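Local coordinates for uncharacterized protein (Legionella pneumophila subsp. pneumophila str. Philadelphia 1, PDB 4RXV), which is of unknown function but has an N-terminal RavJ peptidase-family domain of clan CA, which may act as a cysteine peptidase or a related enzyme, at residues His31-Thr36 against Val175-Pro180; Leu151-Glu156 against Asn204-Leu209; Ile169-Ala174 against Glu190-Asn195. One frame throughout, in Å; residues are numbered along the deposited sequence. Where two conformers were deposited one is given.

Contact 1: residues His31-Thr36 against Val175-Pro180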
ATOM      1  N   HIS A  31      11.895  13.744  -4.742  1.00  9.64           N
ATOM      2  CA  HIS A  31      11.483  13.588  -6.136  1.00  9.94           C
ATOM      3  C   HIS A  31      10.182  12.804  -6.313  1.00 10.08           C
ATOM      4  O   HIS A  31       9.608  12.804  -7.415  1.00 11.23           O
ATOM      5  CB  HIS A  31      12.592  12.932  -6.944  1.00 10.70           C
ATOM      6  CG  HIS A  31      13.135  11.686  -6.326  1.00 10.38           C
ATOM      7  ND1 HIS A  31      13.840  11.687  -5.139  1.00 11.22           N
ATOM      8  CD2 HIS A  31      13.130  10.406  -6.772  1.00 11.72           C
ATOM      9  CE1 HIS A  31      14.189  10.441  -4.863  1.00 11.07           C
ATOM     10  NE2 HIS A  31      13.794   9.656  -5.847  1.00 11.95           N
ATOM     11  N   CYS A  32       9.720  12.161  -5.242  1.00  8.83           N
ATOM     12  CA  CYS A  32       8.462  11.434  -5.234  1.00  8.85           C
ATOM     13  C   CYS A  32       7.359  12.194  -4.516  1.00  9.10           C
ATOM     14  O   CYS A  32       6.227  11.685  -4.449  1.00  9.25           O
ATOM     15  CB  CYS A  32       8.656  10.068  -4.563  1.00  9.11           C
ATOM     16  SG  CYS A  32       9.714   8.943  -5.484  1.00 10.46           S
ATOM     17  N   LEU A  33       7.676  13.372  -3.979  1.00  9.05           N
ATOM     18  CA  LEU A  33       6.746  14.143  -3.181  1.00 10.61           C
ATOM     19  C   LEU A  33       5.960  15.086  -4.084  1.00 11.25           C
ATOM     20  O   LEU A  33       6.546  15.949  -4.746  1.00 12.41           O
ATOM     21  CB  LEU A  33       7.541  14.959  -2.163  1.00 12.06           C
ATOM     22  CG  LEU A  33       6.756  15.790  -1.167  1.00 14.58           C
ATOM     23  CD1 LEU A  33       5.868  14.949  -0.298  1.00 14.33           C
ATOM     24  CD2 LEU A  33       7.737  16.545  -0.293  1.00 18.64           C
ATOM     25  N   ALA A  34       4.641  14.957  -4.091  1.00 10.96           N
ATOM     26  CA  ALA A  34       3.782  15.819  -4.879  1.00 12.34           C
ATOM     27  C   ALA A  34       3.663  17.199  -4.231  1.00 13.65           C
ATOM     28  O   ALA A  34       3.543  17.336  -3.017  1.00 18.27           O
ATOM     29  CB  ALA A  34       2.415  15.200  -5.039  1.00 11.88           C
ATOM     30  N   GLN A  35       3.632  18.231  -5.056  1.00 16.85           N
ATOM     31  CA  GLN A  35       3.349  19.585  -4.551  1.00 18.26           C
ATOM     32  C   GLN A  35       1.863  19.799  -4.519  1.00 17.03           C
ATOM     33  O   GLN A  35       1.248  20.392  -5.432  1.00 18.27           O
ATOM     34  CB  GLN A  35       3.981  20.675  -5.380  1.00 18.24           C
ATOM     35  CG  GLN A  35       3.813  22.074  -4.755  1.00 17.29           C
ATOM     36  CD  GLN A  35       3.840  23.132  -5.794  1.00 16.11           C
ATOM     37  OE1 GLN A  35       3.147  23.016  -6.802  1.00 16.81           O
ATOM     38  NE2 GLN A  35       4.638  24.174  -5.580  1.00 15.24           N
ATOM     39  N   THR A  36       1.283  19.324  -3.439  1.00 17.83           N
ATOM     40  CA  THR A  36      -0.140  19.401  -3.235  1.00 17.57           C
ATOM     41  C   THR A  36      -0.291  19.746  -1.765  1.00 19.58           C
ATOM     42  O   THR A  36       0.671  19.624  -1.003  1.00 20.58           O
ATOM     43  CB  THR A  36      -0.767  18.035  -3.498  1.00 14.96           C
ATOM     44  OG1 THR A  36      -0.129  17.097  -2.621  1.00 15.32           O
ATOM     45  CG2 THR A  36      -0.564  17.610  -4.955  1.00 14.55           C
ATOM     46  N   VAL A 175       0.176   8.120  -1.965  1.00  7.72           N
ATOM     47  CA  VAL A 175      -0.838   8.991  -1.367  1.00  7.54           C
ATOM     48  C   VAL A 175      -0.277   9.691  -0.118  1.00  7.36           C
ATOM     49  O   VAL A 175      -0.495  10.886   0.089  1.00  8.43           O
ATOM     50  CB  VAL A 175      -2.109   8.194  -1.062  1.00  7.84           C
ATOM     51  CG1 VAL A 175      -3.193   9.098  -0.444  1.00  8.12           C
ATOM     52  CG2 VAL A 175      -2.644   7.581  -2.350  1.00  9.19           C
ATOM     53  N   GLY A 176       0.486   8.963   0.690  1.00  7.79           N
ATOM     54  CA  GLY A 176       1.235   9.571   1.782  1.00  8.42           C
ATOM     55  C   GLY A 176       2.169  10.674   1.318  1.00  8.12           C
ATOM     56  O   GLY A 176       2.362  11.689   1.999  1.00  9.93           O
ATOM     57  N   MET A 177       2.715  10.508   0.124  1.00  8.42           N
ATOM     58  CA  MET A 177       3.636  11.432  -0.535  1.00  8.35           C
ATOM     59  C   MET A 177       2.893  12.500  -1.352  1.00  8.69           C
ATOM     60  O   MET A 177       3.530  13.230  -2.114  1.00 10.69           O
ATOM     61  CB  MET A 177       4.620  10.671  -1.415  1.00  8.48           C
ATOM     62  CG  MET A 177       5.564   9.760  -0.617  1.00  8.57           C
ATOM     63  SD  MET A 177       6.733  10.672   0.423  1.00  9.43           S
ATOM     64  CE  MET A 177       7.888  11.253  -0.813  1.00 10.13           C
ATOM     65  N   GLY A 178       1.590  12.646  -1.139  1.00  8.29           N
ATOM     66  CA  GLY A 178       0.856  13.779  -1.652  1.00  9.07           C
ATOM     67  C   GLY A 178       0.133  13.571  -2.966  1.00  8.76           C
ATOM     68  O   GLY A 178      -0.570  14.480  -3.390  1.00  9.84           O
ATOM     69  N   HIS A 179       0.261  12.409  -3.592  1.00  8.48           N
ATOM     70  CA  HIS A 179      -0.423  12.155  -4.851  1.00  8.75           C
ATOM     71  C   HIS A 179      -1.885  11.800  -4.603  1.00  9.39           C
ATOM     72  O   HIS A 179      -2.216  11.190  -3.599  1.00  9.16           O
ATOM     73  CB  HIS A 179       0.292  11.054  -5.632  1.00  9.46           C
ATOM     74  CG  HIS A 179       1.684  11.440  -6.013  1.00  9.97           C
ATOM     75  ND1 HIS A 179       1.977  12.063  -7.202  1.00 11.89           N
ATOM     76  CD2 HIS A 179       2.857  11.337  -5.342  1.00 10.63           C
ATOM     77  CE1 HIS A 179       3.273  12.314  -7.256  1.00 11.22           C
ATOM     78  NE2 HIS A 179       3.828  11.911  -6.125  1.00 11.70           N
ATOM     79  N   PRO A 180      -2.773  12.188  -5.517  1.00  9.30           N
ATOM     80  CA  PRO A 180      -4.190  11.895  -5.311  1.00  9.85           C
ATOM     81  C   PRO A 180      -4.546  10.427  -5.556  1.00  9.18           C
ATOM     82  O   PRO A 180      -3.800   9.688  -6.209  1.00  9.21           O
ATOM     83  CB  PRO A 180      -4.875  12.768  -6.365  1.00 11.88           C
ATOM     84  CG  PRO A 180      -3.843  12.887  -7.455  1.00 12.06           C
ATOM     85  CD  PRO A 180      -2.522  12.945  -6.753  1.00 10.44           C
TER
HETATM   86  O   HOH W   1       6.434  12.865  -7.539  1.00 18.14           O

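Contact 2: residues Leu151-Glu156 against Asn204-Leu209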
ATOM      1  N   LEU A 151       1.595 -14.083 -12.546  1.00 14.50           N
ATOM      2  CA  LEU A 151       2.693 -13.206 -12.814  1.00 12.85           C
ATOM      3  C   LEU A 151       3.957 -14.029 -12.764  1.00 11.52           C
ATOM      4  O   LEU A 151       3.978 -15.105 -12.169  1.00 12.39           O
ATOM      5  CB  LEU A 151       2.734 -12.107 -11.756  1.00 13.64           C
ATOM      6  CG  LEU A 151       1.465 -11.253 -11.690  1.00 14.44           C
ATOM      7  CD1 LEU A 151       1.593 -10.248 -10.564  1.00 15.87           C
ATOM      8  CD2 LEU A 151       1.175 -10.561 -13.012  1.00 16.20           C
ATOM      9  N   PRO A 152       5.027 -13.519 -13.357  1.00 11.18           N
ATOM     10  CA  PRO A 152       6.314 -14.203 -13.238  1.00 11.35           C
ATOM     11  C   PRO A 152       6.755 -14.327 -11.797  1.00 11.99           C
ATOM     12  O   PRO A 152       6.516 -13.423 -10.999  1.00 12.82           O
ATOM     13  CB  PRO A 152       7.265 -13.297 -14.028  1.00 13.04           C
ATOM     14  CG  PRO A 152       6.579 -11.981 -14.108  1.00 15.75           C
ATOM     15  CD  PRO A 152       5.123 -12.242 -14.079  1.00 12.90           C
ATOM     16  N   GLN A 153       7.441 -15.419 -11.491  1.00 11.73           N
ATOM     17  CA  GLN A 153       8.026 -15.648 -10.187  1.00 11.49           C
ATOM     18  C   GLN A 153       9.524 -15.369 -10.207  1.00 10.98           C
ATOM     19  O   GLN A 153      10.186 -15.620 -11.227  1.00 11.58           O
ATOM     20  CB  GLN A 153       7.824 -17.099  -9.774  1.00 12.85           C
ATOM     21  CG  GLN A 153       6.392 -17.482  -9.615  1.00 14.93           C
ATOM     22  CD  GLN A 153       6.273 -18.965  -9.367  1.00 20.23           C
ATOM     23  OE1 GLN A 153       5.936 -19.400  -8.268  1.00 24.40           O
ATOM     24  NE2 GLN A 153       6.584 -19.749 -10.382  1.00 22.12           N
ATOM     25  N   PRO A 154      10.065 -14.896  -9.072  1.00 11.90           N
ATOM     26  CA  PRO A 154      11.511 -14.675  -9.043  1.00 12.01           C
ATOM     27  C   PRO A 154      12.268 -15.961  -9.395  1.00 11.40           C
ATOM     28  O   PRO A 154      11.879 -17.047  -8.985  1.00 11.20           O
ATOM     29  CB  PRO A 154      11.765 -14.263  -7.594  1.00 12.88           C
ATOM     30  CG  PRO A 154      10.448 -13.633  -7.156  1.00 12.74           C
ATOM     31  CD  PRO A 154       9.409 -14.500  -7.813  1.00 12.12           C
ATOM     32  N   PRO A 155      13.385 -15.842 -10.115  1.00 11.25           N
ATOM     33  CA  PRO A 155      14.079 -14.599 -10.471  1.00 12.02           C
ATOM     34  C   PRO A 155      13.628 -13.957 -11.784  1.00 12.78           C
ATOM     35  O   PRO A 155      14.282 -13.018 -12.227  1.00 14.13           O
ATOM     36  CB  PRO A 155      15.535 -15.062 -10.591  1.00 12.17           C
ATOM     37  CG  PRO A 155      15.404 -16.440 -11.121  1.00 11.16           C
ATOM     38  CD  PRO A 155      14.237 -17.026 -10.393  1.00 11.54           C
ATOM     39  N   GLU A 156      12.552 -14.426 -12.399  1.00 12.11           N
ATOM     40  CA  GLU A 156      12.044 -13.730 -13.571  1.00 12.06           C
ATOM     41  C   GLU A 156      11.476 -12.369 -13.129  1.00 13.83           C
ATOM     42  O   GLU A 156      10.863 -12.251 -12.072  1.00 14.80           O
ATOM     43  CB  GLU A 156      10.954 -14.536 -14.266  1.00 12.12           C
ATOM     44  CG  GLU A 156      10.560 -13.931 -15.581  1.00 13.54           C
ATOM     45  CD  GLU A 156       9.638 -14.800 -16.419  1.00 15.53           C
ATOM     46  OE1 GLU A 156       9.351 -14.378 -17.561  1.00 19.88           O
ATOM     47  OE2 GLU A 156       9.184 -15.879 -15.966  1.00 14.43           O
ATOM     48  N   ASN A 204       6.776 -10.698  -5.183  1.00  8.70           N
ATOM     49  CA  ASN A 204       7.079 -11.332  -3.914  1.00 10.42           C
ATOM     50  C   ASN A 204       5.932 -12.118  -3.305  1.00 10.05           C
ATOM     51  O   ASN A 204       6.161 -12.972  -2.468  1.00 12.75           O
ATOM     52  CB  ASN A 204       7.622 -10.324  -2.924  1.00 12.28           C
ATOM     53  CG  ASN A 204       8.995  -9.832  -3.330  1.00 15.57           C
ATOM     54  OD1 ASN A 204       9.226  -8.633  -3.456  1.00 18.13           O
ATOM     55  ND2 ASN A 204       9.893 -10.760  -3.583  1.00 16.48           N
ATOM     56  N   TYR A 205       4.707 -11.823  -3.707  1.00  8.39           N
ATOM     57  CA  TYR A 205       3.542 -12.533  -3.195  1.00  8.07           C
ATOM     58  C   TYR A 205       2.474 -12.556  -4.266  1.00  7.94           C
ATOM     59  O   TYR A 205       2.211 -11.532  -4.895  1.00  7.99           O
ATOM     60  CB  TYR A 205       2.994 -11.857  -1.925  1.00  8.61           C
ATOM     61  CG  TYR A 205       1.656 -12.427  -1.457  1.00  8.26           C
ATOM     62  CD1 TYR A 205       1.611 -13.633  -0.786  1.00  8.80           C
ATOM     63  CD2 TYR A 205       0.463 -11.780  -1.719  1.00  8.33           C
ATOM     64  CE1 TYR A 205       0.400 -14.164  -0.359  1.00  9.06           C
ATOM     65  CE2 TYR A 205      -0.758 -12.301  -1.287  1.00  8.49           C
ATOM     66  CZ  TYR A 205      -0.783 -13.490  -0.622  1.00  8.65           C
ATOM     67  OH  TYR A 205      -1.998 -13.990  -0.220  1.00  9.25           O
ATOM     68  N   GLN A 206       1.848 -13.715  -4.434  1.00  8.29           N
ATOM     69  CA  GLN A 206       0.658 -13.872  -5.273  1.00  8.36           C
ATOM     70  C   GLN A 206      -0.390 -14.640  -4.487  1.00  8.75           C
ATOM     71  O   GLN A 206      -0.180 -15.808  -4.130  1.00  8.93           O
ATOM     72  CB  GLN A 206       0.964 -14.619  -6.580  1.00  9.08           C
ATOM     73  CG  GLN A 206       1.985 -13.912  -7.425  1.00 10.04           C
ATOM     74  CD  GLN A 206       2.135 -14.461  -8.848  1.00 10.33           C
ATOM     75  OE1 GLN A 206       1.179 -14.526  -9.616  1.00 12.66           O
ATOM     76  NE2 GLN A 206       3.347 -14.827  -9.216  1.00 10.77           N
ATOM     77  N   SER A 207      -1.543 -14.030  -4.226  1.00  8.41           N
ATOM     78  CA  SER A 207      -2.604 -14.724  -3.506  1.00  8.34           C
ATOM     79  C   SER A 207      -3.053 -15.976  -4.248  1.00  8.78           C
ATOM     80  O   SER A 207      -3.503 -16.937  -3.630  1.00  9.49           O
ATOM     81  CB  SER A 207      -3.789 -13.807  -3.228  1.00  9.35           C
ATOM     82  OG  SER A 207      -4.468 -13.412  -4.413  1.00  9.40           O
ATOM     83  N   ALA A 208      -2.923 -15.974  -5.572  1.00  9.36           N
ATOM     84  CA  ALA A 208      -3.268 -17.132  -6.388  1.00 11.68           C
ATOM     85  C   ALA A 208      -2.426 -18.365  -6.060  1.00 11.73           C
ATOM     86  O   ALA A 208      -2.824 -19.476  -6.398  1.00 14.61           O
ATOM     87  CB  ALA A 208      -3.103 -16.774  -7.857  1.00 12.81           C
ATOM     88  N   LEU A 209      -1.257 -18.174  -5.453  1.00 10.04           N
ATOM     89  CA  LEU A 209      -0.345 -19.247  -5.064  1.00 10.57           C
ATOM     90  C   LEU A 209      -0.380 -19.533  -3.568  1.00 11.42           C
ATOM     91  O   LEU A 209       0.359 -20.387  -3.102  1.00 13.28           O
ATOM     92  CB  LEU A 209       1.094 -18.902  -5.475  1.00 11.61           C
ATOM     93  CG  LEU A 209       1.277 -18.706  -6.978  1.00 15.54           C
ATOM     94  CD1 LEU A 209       2.695 -18.288  -7.284  1.00 15.90           C
ATOM     95  CD2 LEU A 209       0.916 -19.963  -7.744  1.00 20.64           C
TER

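Contact 3: residues Ile169-Ala174 against Glu190-Asn195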
ATOM      1  N   ILE A 169      -3.127  -0.848 -10.031  1.00  7.11           N
ATOM      2  CA  ILE A 169      -2.040  -0.557  -9.116  1.00  7.27           C
ATOM      3  C   ILE A 169      -2.599   0.081  -7.845  1.00  6.90           C
ATOM      4  O   ILE A 169      -3.509   0.932  -7.918  1.00  7.51           O
ATOM      5  CB  ILE A 169      -1.026   0.382  -9.822  1.00  7.77           C
ATOM      6  CG1 ILE A 169      -0.299  -0.403 -10.924  1.00 10.38           C
ATOM      7  CG2 ILE A 169      -0.034   1.020  -8.869  1.00  9.30           C
ATOM      8  CD1 ILE A 169       0.178   0.469 -12.048  1.00 12.26           C
ATOM      9  N   VAL A 170      -2.012  -0.253  -6.706  1.00  6.68           N
ATOM     10  CA  VAL A 170      -2.417   0.265  -5.407  1.00  6.91           C
ATOM     11  C   VAL A 170      -1.130   0.632  -4.639  1.00  6.87           C
ATOM     12  O   VAL A 170      -0.353  -0.238  -4.251  1.00  7.51           O
ATOM     13  CB  VAL A 170      -3.294  -0.731  -4.632  1.00  7.19           C
ATOM     14  CG1 VAL A 170      -3.739  -0.088  -3.335  1.00  8.11           C
ATOM     15  CG2 VAL A 170      -4.490  -1.172  -5.485  1.00  9.25           C
ATOM     16  N   ASP A 171      -0.955   1.926  -4.401  1.00  6.69           N
ATOM     17  CA  ASP A 171       0.275   2.464  -3.852  1.00  6.58           C
ATOM     18  C   ASP A 171      -0.055   3.496  -2.768  1.00  6.68           C
ATOM     19  O   ASP A 171      -0.080   4.711  -3.035  1.00  7.34           O
ATOM     20  CB  ASP A 171       1.112   3.073  -4.972  1.00  7.57           C
ATOM     21  CG  ASP A 171       2.510   3.467  -4.523  1.00  7.72           C
ATOM     22  OD1 ASP A 171       2.796   3.509  -3.294  1.00  8.24           O
ATOM     23  OD2 ASP A 171       3.339   3.739  -5.425  1.00  8.72           O
ATOM     24  N   PRO A 172      -0.308   3.043  -1.537  1.00  6.48           N
ATOM     25  CA  PRO A 172      -0.632   3.993  -0.473  1.00  6.85           C
ATOM     26  C   PRO A 172       0.506   4.968  -0.151  1.00  6.71           C
ATOM     27  O   PRO A 172       0.247   6.111   0.222  1.00  7.60           O
ATOM     28  CB  PRO A 172      -0.944   3.096   0.722  1.00  7.60           C
ATOM     29  CG  PRO A 172      -0.265   1.788   0.416  1.00  7.54           C
ATOM     30  CD  PRO A 172      -0.396   1.642  -1.075  1.00  7.06           C
ATOM     31  N   TRP A 173       1.761   4.543  -0.309  1.00  6.54           N
ATOM     32  CA  TRP A 173       2.882   5.459  -0.111  1.00  7.14           C
ATOM     33  C   TRP A 173       2.800   6.664  -1.032  1.00  7.14           C
ATOM     34  O   TRP A 173       3.071   7.785  -0.593  1.00  7.78           O
ATOM     35  CB  TRP A 173       4.203   4.719  -0.255  1.00  7.32           C
ATOM     36  CG  TRP A 173       5.436   5.505   0.057  1.00  7.70           C
ATOM     37  CD1 TRP A 173       5.985   5.744   1.292  1.00  8.15           C
ATOM     38  CD2 TRP A 173       6.328   6.088  -0.890  1.00  8.12           C
ATOM     39  NE1 TRP A 173       7.169   6.425   1.153  1.00  8.51           N
ATOM     40  CE2 TRP A 173       7.400   6.652  -0.175  1.00  8.49           C
ATOM     41  CE3 TRP A 173       6.338   6.162  -2.276  1.00  8.88           C
ATOM     42  CZ2 TRP A 173       8.482   7.305  -0.810  1.00  9.30           C
ATOM     43  CZ3 TRP A 173       7.406   6.815  -2.915  1.00  9.08           C
ATOM     44  CH2 TRP A 173       8.462   7.369  -2.173  1.00  9.12           C
ATOM     45  N   ALA A 174       2.392   6.457  -2.289  1.00  7.34           N
ATOM     46  CA  ALA A 174       2.236   7.592  -3.196  1.00  7.75           C
ATOM     47  C   ALA A 174       1.239   8.601  -2.621  1.00  7.13           C
ATOM     48  O   ALA A 174       1.405   9.804  -2.809  1.00  8.00           O
ATOM     49  CB  ALA A 174       1.771   7.134  -4.561  1.00  8.19           C
ATOM     50  N   GLU A 190      -1.246   3.721 -16.778  1.00 11.68           N
ATOM     51  CA  GLU A 190      -1.177   5.021 -17.438  1.00 12.89           C
ATOM     52  C   GLU A 190      -1.460   6.191 -16.510  1.00 12.88           C
ATOM     53  O   GLU A 190      -1.034   7.318 -16.804  1.00 15.47           O
ATOM     54  CB  GLU A 190      -2.145   5.060 -18.613  1.00 15.44           C
ATOM     55  CG  GLU A 190      -1.742   4.166 -19.754  1.00 17.32           C
ATOM     56  CD  GLU A 190      -2.108   2.701 -19.557  1.00 18.25           C
ATOM     57  OE1 GLU A 190      -2.935   2.353 -18.671  1.00 17.67           O
ATOM     58  OE2 GLU A 190      -1.563   1.888 -20.332  1.00 21.15           O
ATOM     59  N   GLN A 191      -2.268   5.918 -15.466  0.52 12.26           N
ATOM     60  CA  GLN A 191      -2.677   6.873 -14.414  0.52 10.30           C
ATOM     61  C   GLN A 191      -1.673   6.939 -13.241  0.52  9.61           C
ATOM     62  O   GLN A 191      -1.762   7.858 -12.427  0.52 10.65           O
ATOM     63  CB  GLN A 191      -4.098   6.546 -13.834  0.52 10.55           C
ATOM     64  CG  GLN A 191      -5.357   7.022 -14.659  0.52 12.58           C
ATOM     65  CD  GLN A 191      -6.759   6.610 -14.074  0.52 11.29           C
ATOM     66  OE1 GLN A 191      -7.558   5.979 -14.796  0.52 12.73           O
ATOM     67  NE2 GLN A 191      -7.080   7.026 -12.803  0.52 12.02           N
ATOM     68  N   PHE A 192      -0.724   6.002 -13.138  1.00  9.08           N
ATOM     69  CA  PHE A 192       0.059   5.833 -11.913  1.00  8.73           C
ATOM     70  C   PHE A 192       1.162   6.878 -11.775  1.00  8.47           C
ATOM     71  O   PHE A 192       1.922   7.104 -12.703  1.00 10.11           O
ATOM     72  CB  PHE A 192       0.605   4.399 -11.896  1.00  8.98           C
ATOM     73  CG  PHE A 192       1.563   4.091 -10.754  1.00  8.11           C
ATOM     74  CD1 PHE A 192       1.284   4.446  -9.439  1.00  8.27           C
ATOM     75  CD2 PHE A 192       2.723   3.391 -11.008  1.00  8.41           C
ATOM     76  CE1 PHE A 192       2.174   4.154  -8.426  1.00  8.25           C
ATOM     77  CE2 PHE A 192       3.606   3.089  -9.991  1.00  8.59           C
ATOM     78  CZ  PHE A 192       3.326   3.449  -8.705  1.00  8.83           C
ATOM     79  N   ALA A 193       1.257   7.463 -10.587  1.00  8.83           N
ATOM     80  CA  ALA A 193       2.230   8.510 -10.281  1.00  9.84           C
ATOM     81  C   ALA A 193       3.653   8.138 -10.646  1.00  9.51           C
ATOM     82  O   ALA A 193       4.401   9.002 -11.062  1.00 11.35           O
ATOM     83  CB  ALA A 193       2.182   8.823  -8.803  1.00 11.52           C
ATOM     84  N   TYR A 194       4.043   6.890 -10.407  1.00  8.74           N
ATOM     85  CA  TYR A 194       5.442   6.475 -10.591  1.00  9.44           C
ATOM     86  C   TYR A 194       5.553   5.465 -11.730  1.00  9.70           C
ATOM     87  O   TYR A 194       6.313   4.494 -11.668  1.00 10.31           O
ATOM     88  CB  TYR A 194       6.029   5.923  -9.288  1.00  9.68           C
ATOM     89  CG  TYR A 194       5.825   6.801  -8.078  1.00  8.85           C
ATOM     90  CD1 TYR A 194       6.123   8.163  -8.093  1.00  8.91           C
ATOM     91  CD2 TYR A 194       5.344   6.266  -6.903  1.00  8.79           C
ATOM     92  CE1 TYR A 194       5.913   8.968  -6.979  1.00  8.89           C
ATOM     93  CE2 TYR A 194       5.150   7.057  -5.773  1.00  8.42           C
ATOM     94  CZ  TYR A 194       5.442   8.399  -5.816  1.00  8.60           C
ATOM     95  OH  TYR A 194       5.211   9.127  -4.665  1.00  8.39           O
ATOM     96  N   ASN A 195       4.806   5.699 -12.795  1.00  9.90           N
ATOM     97  CA  ASN A 195       4.729   4.701 -13.851  1.00 10.92           C
ATOM     98  C   ASN A 195       6.005   4.510 -14.658  1.00 11.03           C
ATOM     99  O   ASN A 195       6.129   3.475 -15.300  1.00 14.75           O
ATOM    100  CB  ASN A 195       3.540   4.888 -14.771  1.00 13.03           C
ATOM    101  CG  ASN A 195       3.555   6.162 -15.513  1.00 14.96           C
ATOM    102  OD1 ASN A 195       4.474   6.981 -15.434  1.00 17.41           O
ATOM    103  ND2 ASN A 195       2.517   6.339 -16.299  1.00 17.24           N
TER

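Contact 1: residues His31-Thr36 against Val175-Pro180
The Schellman motif that ends helix 172-176 turns M177, G178 and H179 against loop 31-36, illustrating how a helix terminus can hold an irregular chain through the carbonyls just past it. A34 N donates to M177 O at 2.9 Å, nearly in line with the C=O bond. The next carbonyl, G178 O, accepts from T36 OG1 (2.8 Å). T36 chi1 of 57° places the hydroxyl between the backbone N and the carbonyl carbon, where it also accepts from G39 N as N-cap of helix 37-50. G178, the C-prime residue, has the positive phi (96°) that reverses the chain at the helix end and leaves G178 O turned to T36. H179 uses both edge and face. Its NE2 donates to C32 O (2.9 Å) in the ring plane but from 47° above the carbonyl plane; C32 O is also bonded to Y194 OH. A34 CB sits over the ring centre as a CH-pi contact, 3.7 Å from the centroid. H179 ND1 is bonded to Q183 OE1, so the imidazole is held at both nitrogens, which should fix its rotation. The bent M177 side chain brings CE to 4.0 Å from L33 CB. This joins a Schellman helix C-terminus to the N-cap of a second helix.

Contact 2: residues Leu151-Glu156 against Asn204-Leu209
At the margin of the four-stranded antiparallel sheet, Q206 ends edge strand 202-206 and turns its side-chain amide to L151, in the loop that follows strand 136-146. The general lesson is that a glutamine amide can mimic a peptide group, offering both a donor and an acceptor to the backbone of one residue. L151 N donates to Q206 OE1 at 3.0 Å, and in return Q206 NE2 donates to L151 O, also at 3.0 Å. Both bonds are fairly straight at hydrogen, but the two groups are not coplanar: NE2 stands 54° out of the L151 carbonyl plane. With CG anti to its own carbonyl carbon (chi1 -60°) and the chain extended beyond it, Q206 reaches from strand to loop. The L151 side chain lies partly against the same amide, its CB 3.6 Å from Q206 OE1, and also packs on A126 and V203 of the sheet. Just before Q206, N204 and Y205 both face V127 and form a classic beta bulge; just after it, the chain enters a 3-10 turn in which L209 N bonds to Q206 O. That turn brings L209 back toward the loop. Q153 crosses Q206 at about a right angle, its amide plane 86° from that of Q206 and its CG 4.1 Å from Q206 NE2. The Q153 and L209 side chains approach from opposite directions at the surface, where Q153 OE1 comes to rest 3.6 Å from L209 CD1.

Contact 3: residues Ile169-Ala174 against Glu190-Asn195
I169 and F192 pack as strand 168-170 gives way to helix 172-176, in a buried contact made by side chains with no hydrogen bond across it. F192 has CG anti to its backbone N (chi1 174°), which sets the ring against I169. I169 CG2 lies over one face as a CH-pi contact, 3.8 Å from the centroid, and Y194 N covers the opposite face. The ring edge is used as well: D171 OD2 lies near the ring plane, 3.2 Å from F192 CE1, where the positive rim would suit the oxygen. D171, with chi1 at -171°, divides its carboxylate: OD1 caps the helix by accepting from A174 N at 3.1 Å, which comes from above the carboxylate plane, and OD2 is bonded to H139 NE2. The Y194 ring adds an edge contact, its CD2 3.5 Å from D171 OD2, while its CE2 reaches A174 CB and W173 CZ3, both at 3.6 Å. The Y194 and W173 rings meet obliquely, their planes at 52°, and Y194 OH is bonded to C32 O. Thus D171 is fixed by the helix cap and H139, with two aromatic edges beside OD2, an Asp-His pairing that may correspond to one in some clan CA active sites.

From the N terminus, the chain first passes 31-36, which waits until 175-180 for its partner, so contact 1 closes the longest loop, drawing the stretch before helix 37-50 to the end of helix 172-176. Contact 2 starts within that loop at 151-156 and closes beyond it at 204-209, so the two cross. Contact 3 also crosses contact 1, yet lies wholly between the two halves of contact 2. Contacts 1 and 3 share helix 172-176 and touch directly. Contact 2 stands apart: its centre is about 29 Å from that of contact 1, and it ties a surface loop to one edge strand, 202-206, while contact 3 starts from the other, 168-170.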